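Local coordinates for protein MgGH51 (Meripilus giganteus, PDB 6ZPV) that probably hydrolyses terminal non-reducing alpha-L-arabinofuranoside residues, as a fungal alpha-L-arabinofuranosidase of glycoside hydrolase family GH51, at residues E460-T465 and K551-G556; T577-T582 and V619-V624. One frame throughout, in Å; residues are numbered along the deposited sequence.

Going from the N terminus, the first segment met lies on helix 454-469, between strands 424-432 and 474-479 of the parallel eight-stranded barrel sheet. The chain then runs through 85 residues before strand 547-554 comes back against that helix and closes contact 1. Only after this does contact 2 open, so the two loops lie in series. Contact 2 closes a shorter loop of 36 residues, when strand 618-625 pairs with strand 575-582. Strands 547-554 and 618-625 are neighbours in the antiparallel sheet, and Ala-461 CB also packs on Val-619 CG2 at 3.7 Å. Contact 1 therefore ties a helix to the sheet, and contact 2 joins two strands within it.

Contact 1 (E460-T465 and K551-G556); sequences EAAFMT and KIANAG
Helix 454-469 packs here on strand 547-554 of the C-terminal antiparallel sheet. Ala-553 carries the contact. Its methyl rises from the strand against the helix backbone, where CB lies 3.5 Å from Ala-462 N. The same CB meets Ala-461 CB at 3.8 Å and Ala-462 CB at 4.0 Å, methyl against methyl. Ala-555, just past the strand, adds a looser touch on Ala-462. With such small side chains the axes of the two short segments come within 7.4 Å, at 136° between their directions. Further along the helix, Thr-465 turns its methyl CG2 to Lys-551 O, 4.2 Å away. The Thr-465 hydroxyl hydrogen-bonds within the helix: chi1 of 67° brings OG1 to Ala-462 O at 2.7 Å, so the polar group is satisfied inside a buried contact. Lys-551 starts toward the helix, and its NZ forms a salt bridge with Glu-468 and hydrogen bonds to the carbonyls of Phe-515 and Asn-518. Phe-515 of helix 507-517 also touches Ala-461 and Thr-465. The contact belongs to the interface between the (beta/alpha)8 catalytic barrel, which holds helix 454-469 between strands 424-432 and 474-479, and the C-terminal beta-sandwich, as in GH51 arabinofuranosidases.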
loop_
_atom_site.group_PDB
_atom_site.type_symbol
_atom_site.label_atom_id
_atom_site.label_comp_id
_atom_site.label_asym_id
_atom_site.label_seq_id
_atom_site.Cartn_x
_atom_site.Cartn_y
_atom_site.Cartn_z
ATOM N N GLU A 460 18.444 -6.297 -6.523
ATOM C CA GLU A 460 17.388 -6.871 -5.686
ATOM C C GLU A 460 17.114 -8.325 -6.086
ATOM O O GLU A 460 17.015 -9.202 -5.207
ATOM C CB GLU A 460 16.116 -6.065 -5.795
ATOM C CG GLU A 460 16.239 -4.686 -5.147
ATOM C CD GLU A 460 15.322 -3.623 -5.746
ATOM O OE1 GLU A 460 14.440 -3.971 -6.565
ATOM O OE2 GLU A 460 15.471 -2.449 -5.329
ATOM N N ALA A 461 17.025 -8.626 -7.368
ATOM C CA ALA A 461 16.738 -9.967 -7.835
ATOM C C ALA A 461 17.844 -10.909 -7.397
ATOM O O ALA A 461 17.549 -12.052 -6.950
ATOM C CB ALA A 461 16.552 -9.999 -9.326
ATOM N N ALA A 462 19.100 -10.511 -7.424
ATOM C CA ALA A 462 20.178 -11.368 -6.928
ATOM C C ALA A 462 19.967 -11.653 -5.435
ATOM O O ALA A 462 20.084 -12.805 -5.001
ATOM C CB ALA A 462 21.523 -10.681 -7.191
ATOM N N PHE A 463 19.672 -10.621 -4.666
ATOM C CA PHE A 463 19.408 -10.842 -3.224
ATOM C C PHE A 463 18.193 -11.780 -3.055
ATOM O O PHE A 463 18.225 -12.655 -2.148
ATOM C CB PHE A 463 19.115 -9.476 -2.603
ATOM C CG PHE A 463 18.970 -9.482 -1.107
ATOM C CD1 PHE A 463 20.077 -9.513 -0.279
ATOM C CD2 PHE A 463 17.720 -9.325 -0.497
ATOM C CE1 PHE A 463 19.945 -9.475 1.100
ATOM C CE2 PHE A 463 17.588 -9.283 0.866
ATOM C CZ PHE A 463 18.714 -9.297 1.664
ATOM N N MET A 464 17.163 -11.663 -3.879
ATOM C CA MET A 464 15.961 -12.509 -3.773
ATOM C C MET A 464 16.285 -13.968 -4.087
ATOM O O MET A 464 15.607 -14.851 -3.511
ATOM C CB MET A 464 14.885 -11.950 -4.692
ATOM C CG MET A 464 14.359 -10.545 -4.238
ATOM S SD MET A 464 13.644 -9.582 -5.550
ATOM C CE MET A 464 12.190 -10.543 -5.667
ATOM N N THR A 465 17.242 -14.268 -4.955
ATOM C CA THR A 465 17.622 -15.658 -5.177
ATOM C C THR A 465 18.117 -16.273 -3.847
ATOM O O THR A 465 17.860 -17.454 -3.581
ATOM C CB THR A 465 18.672 -15.864 -6.276
ATOM O OG1 THR A 465 19.938 -15.300 -5.900
ATOM C CG2 THR A 465 18.198 -15.370 -7.614
ATOM N N LYS A 551 15.299 -19.040 -12.071
ATOM C CA LYS A 551 15.374 -17.563 -11.982
ATOM C C LYS A 551 16.820 -17.141 -11.923
ATOM O O LYS A 551 17.565 -17.688 -11.110
ATOM C CB LYS A 551 14.525 -17.089 -10.770
ATOM C CG LYS A 551 13.053 -17.424 -10.914
ATOM C CD LYS A 551 12.101 -16.649 -10.096
ATOM C CE LYS A 551 12.145 -16.995 -8.649
ATOM N NZ LYS A 551 10.838 -17.696 -8.142
ATOM N N ILE A 552 17.188 -16.203 -12.787
ATOM C CA ILE A 552 18.601 -15.842 -13.001
ATOM C C ILE A 552 18.740 -14.328 -12.950
ATOM O O ILE A 552 18.083 -13.598 -13.741
ATOM C CB ILE A 552 19.082 -16.326 -14.369
ATOM C CG1 ILE A 552 18.802 -17.818 -14.580
ATOM C CG2 ILE A 552 20.556 -15.993 -14.561
ATOM C CD1 ILE A 552 18.850 -18.278 -16.023
ATOM N N ALA A 553 19.587 -13.837 -12.062
ATOM C CA ALA A 553 19.896 -12.412 -11.950
ATOM C C ALA A 553 21.343 -12.196 -12.384
ATOM O O ALA A 553 22.249 -12.715 -11.739
ATOM C CB ALA A 553 19.656 -11.917 -10.531
ATOM N N ASN A 554 21.522 -11.385 -13.420
ATOM C CA ASN A 554 22.856 -10.887 -13.799
ATOM C C ASN A 554 22.880 -9.427 -13.396
ATOM O O ASN A 554 22.347 -8.593 -14.105
ATOM C CB ASN A 554 23.188 -11.115 -15.264
ATOM C CG ASN A 554 24.595 -10.703 -15.595
ATOM O OD1 ASN A 554 25.279 -10.101 -14.734
ATOM N ND2 ASN A 554 25.062 -11.029 -16.798
ATOM N N ALA A 555 23.457 -9.139 -12.212
ATOM C CA ALA A 555 23.432 -7.795 -11.621
ATOM C C ALA A 555 24.643 -6.990 -11.995
ATOM O O ALA A 555 24.826 -5.856 -11.401
ATOM C CB ALA A 555 23.318 -7.878 -10.102
ATOM N N GLY A 556 25.457 -7.484 -12.921
ATOM C CA GLY A 556 26.694 -6.855 -13.370
ATOM C C GLY A 556 26.663 -6.376 -14.820
ATOM O O GLY A 556 25.690 -6.557 -15.551
#

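Contact 2 (T577-T582 and V619-V624)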
loop_
_atom_site.group_PDB
_atom_site.type_symbol
_atom_site.label_atom_id
_atom_site.label_comp_id
_atom_site.label_asym_id
_atom_site.label_seq_id
_atom_site.Cartn_x
_atom_site.Cartn_y
_atom_site.Cartn_z
ATOM N N THR A 577 9.674 -21.797 -21.607
ATOM C CA THR A 577 9.447 -20.400 -21.765
ATOM C C THR A 577 10.611 -19.610 -21.180
ATOM O O THR A 577 11.255 -20.061 -20.227
ATOM C CB THR A 577 8.120 -19.954 -21.187
ATOM O OG1 THR A 577 8.272 -20.062 -19.785
ATOM C CG2 THR A 577 6.932 -20.729 -21.732
ATOM N N LEU A 578 10.869 -18.444 -21.775
ATOM C CA LEU A 578 11.874 -17.494 -21.325
ATOM C C LEU A 578 11.200 -16.148 -21.102
ATOM O O LEU A 578 10.528 -15.637 -22.025
ATOM C CB LEU A 578 13.001 -17.371 -22.359
ATOM C CG LEU A 578 14.042 -16.280 -22.099
ATOM C CD1 LEU A 578 14.833 -16.490 -20.807
ATOM C CD2 LEU A 578 14.993 -16.110 -23.292
ATOM N N GLN A 579 11.418 -15.535 -19.955
ATOM C CA GLN A 579 10.953 -14.158 -19.660
ATOM C C GLN A 579 12.176 -13.379 -19.239
ATOM O O GLN A 579 12.868 -13.819 -18.336
ATOM C CB GLN A 579 9.905 -14.192 -18.523
ATOM C CG GLN A 579 8.711 -15.069 -18.833
ATOM C CD GLN A 579 7.818 -15.298 -17.637
ATOM O OE1 GLN A 579 7.817 -16.423 -16.985
ATOM N NE2 GLN A 579 7.059 -14.320 -17.369
ATOM N N VAL A 580 12.408 -12.225 -19.872
ATOM C CA VAL A 580 13.641 -11.439 -19.625
ATOM C C VAL A 580 13.276 -9.979 -19.391
ATOM O O VAL A 580 12.577 -9.380 -20.228
ATOM C CB VAL A 580 14.586 -11.482 -20.849
ATOM C CG1 VAL A 580 15.898 -10.767 -20.604
ATOM C CG2 VAL A 580 14.861 -12.875 -21.317
ATOM N N LEU A 581 13.794 -9.426 -18.324
ATOM C CA LEU A 581 13.753 -8.005 -17.992
ATOM C C LEU A 581 15.184 -7.455 -18.067
ATOM O O LEU A 581 16.040 -7.922 -17.284
ATOM C CB LEU A 581 13.183 -7.830 -16.595
ATOM C CG LEU A 581 13.053 -6.385 -16.105
ATOM C CD1 LEU A 581 11.855 -5.705 -16.759
ATOM C CD2 LEU A 581 12.894 -6.397 -14.578
ATOM N N THR A 582 15.445 -6.539 -18.961
ATOM C CA THR A 582 16.810 -6.004 -19.116
ATOM C C THR A 582 16.730 -4.635 -19.794
ATOM O O THR A 582 15.634 -4.182 -20.146
ATOM C CB THR A 582 17.723 -6.973 -19.881
ATOM O OG1 THR A 582 19.084 -6.557 -19.813
ATOM C CG2 THR A 582 17.363 -7.129 -21.319
ATOM N N VAL A 619 17.186 -9.779 -15.441
ATOM C CA VAL A 619 16.463 -10.744 -14.633
ATOM C C VAL A 619 15.747 -11.655 -15.630
ATOM O O VAL A 619 14.983 -11.168 -16.476
ATOM C CB VAL A 619 15.405 -10.120 -13.701
ATOM C CG1 VAL A 619 14.737 -11.194 -12.862
ATOM C CG2 VAL A 619 16.052 -9.049 -12.827
ATOM N N SER A 620 15.973 -12.963 -15.527
ATOM C CA SER A 620 15.418 -13.938 -16.477
ATOM C C SER A 620 14.730 -15.051 -15.715
ATOM O O SER A 620 15.217 -15.475 -14.649
ATOM C CB SER A 620 16.472 -14.505 -17.400
ATOM O OG SER A 620 17.221 -13.469 -18.039
ATOM N N VAL A 621 13.694 -15.607 -16.312
ATOM C CA VAL A 621 13.036 -16.824 -15.786
ATOM C C VAL A 621 12.898 -17.793 -16.955
ATOM O O VAL A 621 12.271 -17.443 -17.973
ATOM C CB VAL A 621 11.652 -16.540 -15.204
ATOM C CG1 VAL A 621 11.048 -17.829 -14.655
ATOM C CG2 VAL A 621 11.728 -15.444 -14.145
ATOM N N ILE A 622 13.444 -18.979 -16.781
ATOM C CA ILE A 622 13.281 -20.079 -17.742
ATOM C C ILE A 622 12.374 -21.092 -17.068
ATOM O O ILE A 622 12.692 -21.552 -15.941
ATOM C CB ILE A 622 14.624 -20.707 -18.175
ATOM C CG1 ILE A 622 15.425 -19.666 -18.936
ATOM C CG2 ILE A 622 14.347 -21.959 -19.029
ATOM C CD1 ILE A 622 16.861 -20.098 -19.278
ATOM N N THR A 623 11.260 -21.474 -17.712
ATOM C CA THR A 623 10.323 -22.466 -17.165
ATOM C C THR A 623 10.336 -23.692 -18.061
ATOM O O THR A 623 10.004 -23.583 -19.267
ATOM C CB THR A 623 8.919 -21.896 -17.037
ATOM O OG1 THR A 623 8.963 -20.688 -16.256
ATOM C CG2 THR A 623 7.987 -22.883 -16.390
ATOM N N VAL A 624 10.634 -24.833 -17.483
ATOM C CA VAL A 624 10.582 -26.141 -18.173
ATOM C C VAL A 624 9.704 -27.067 -17.331
ATOM O O VAL A 624 9.357 -26.732 -16.189
ATOM C CB VAL A 624 12.010 -26.714 -18.352
ATOM C CG1 VAL A 624 12.778 -25.853 -19.320
ATOM C CG2 VAL A 624 12.771 -26.934 -17.065
HETATM O O HOH W 1 9.598 -18.519 -17.927
#
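The flat peptide groups of strands 577-582 and 619-624 form a two-stranded piece of sheet. Leu-578, Val-580, Ser-620 and Ile-622 lie on one face, and Thr-577, Gln-579, Leu-581, Val-619, Val-621 and Thr-623 on the other. Along the edges, strand 600-605 pairs with 577-582, and strand 547-554 with 619-624. Six backbone hydrogen bonds join the two. Gln-579 and Val-621 form a hydrogen-bonded pair, with Val-621 N to Gln-579 O at 2.8 Å. Leu-581 N to Val-619 O is nearly straight, 176° at the hydrogen. The side chains of Leu-578 and Ile-622 cross, with CD1 of Leu-578 3.7 Å from CG1 of Ile-622; CG of Leu-578 anti to the backbone N (chi1 173°) lets the branch reach over. Ser-620 OG hydrogen-bonds to Tyr-612 OH of strand 609-614. On the other face, Thr-577 and Thr-623 stand side by side, Thr-577 OG1 3.4 Å from Thr-623 CB. Water 1 bridges their hydroxyls, 2.8 Å from each OG1, and lies 2.9 Å from Val-621 O, to which it probably donates. Strand 609-614 packs on the Leu-578 face and helix 507-517 on the Val-621 face, as befits the C-terminal beta-sandwich of GH51 enzymes.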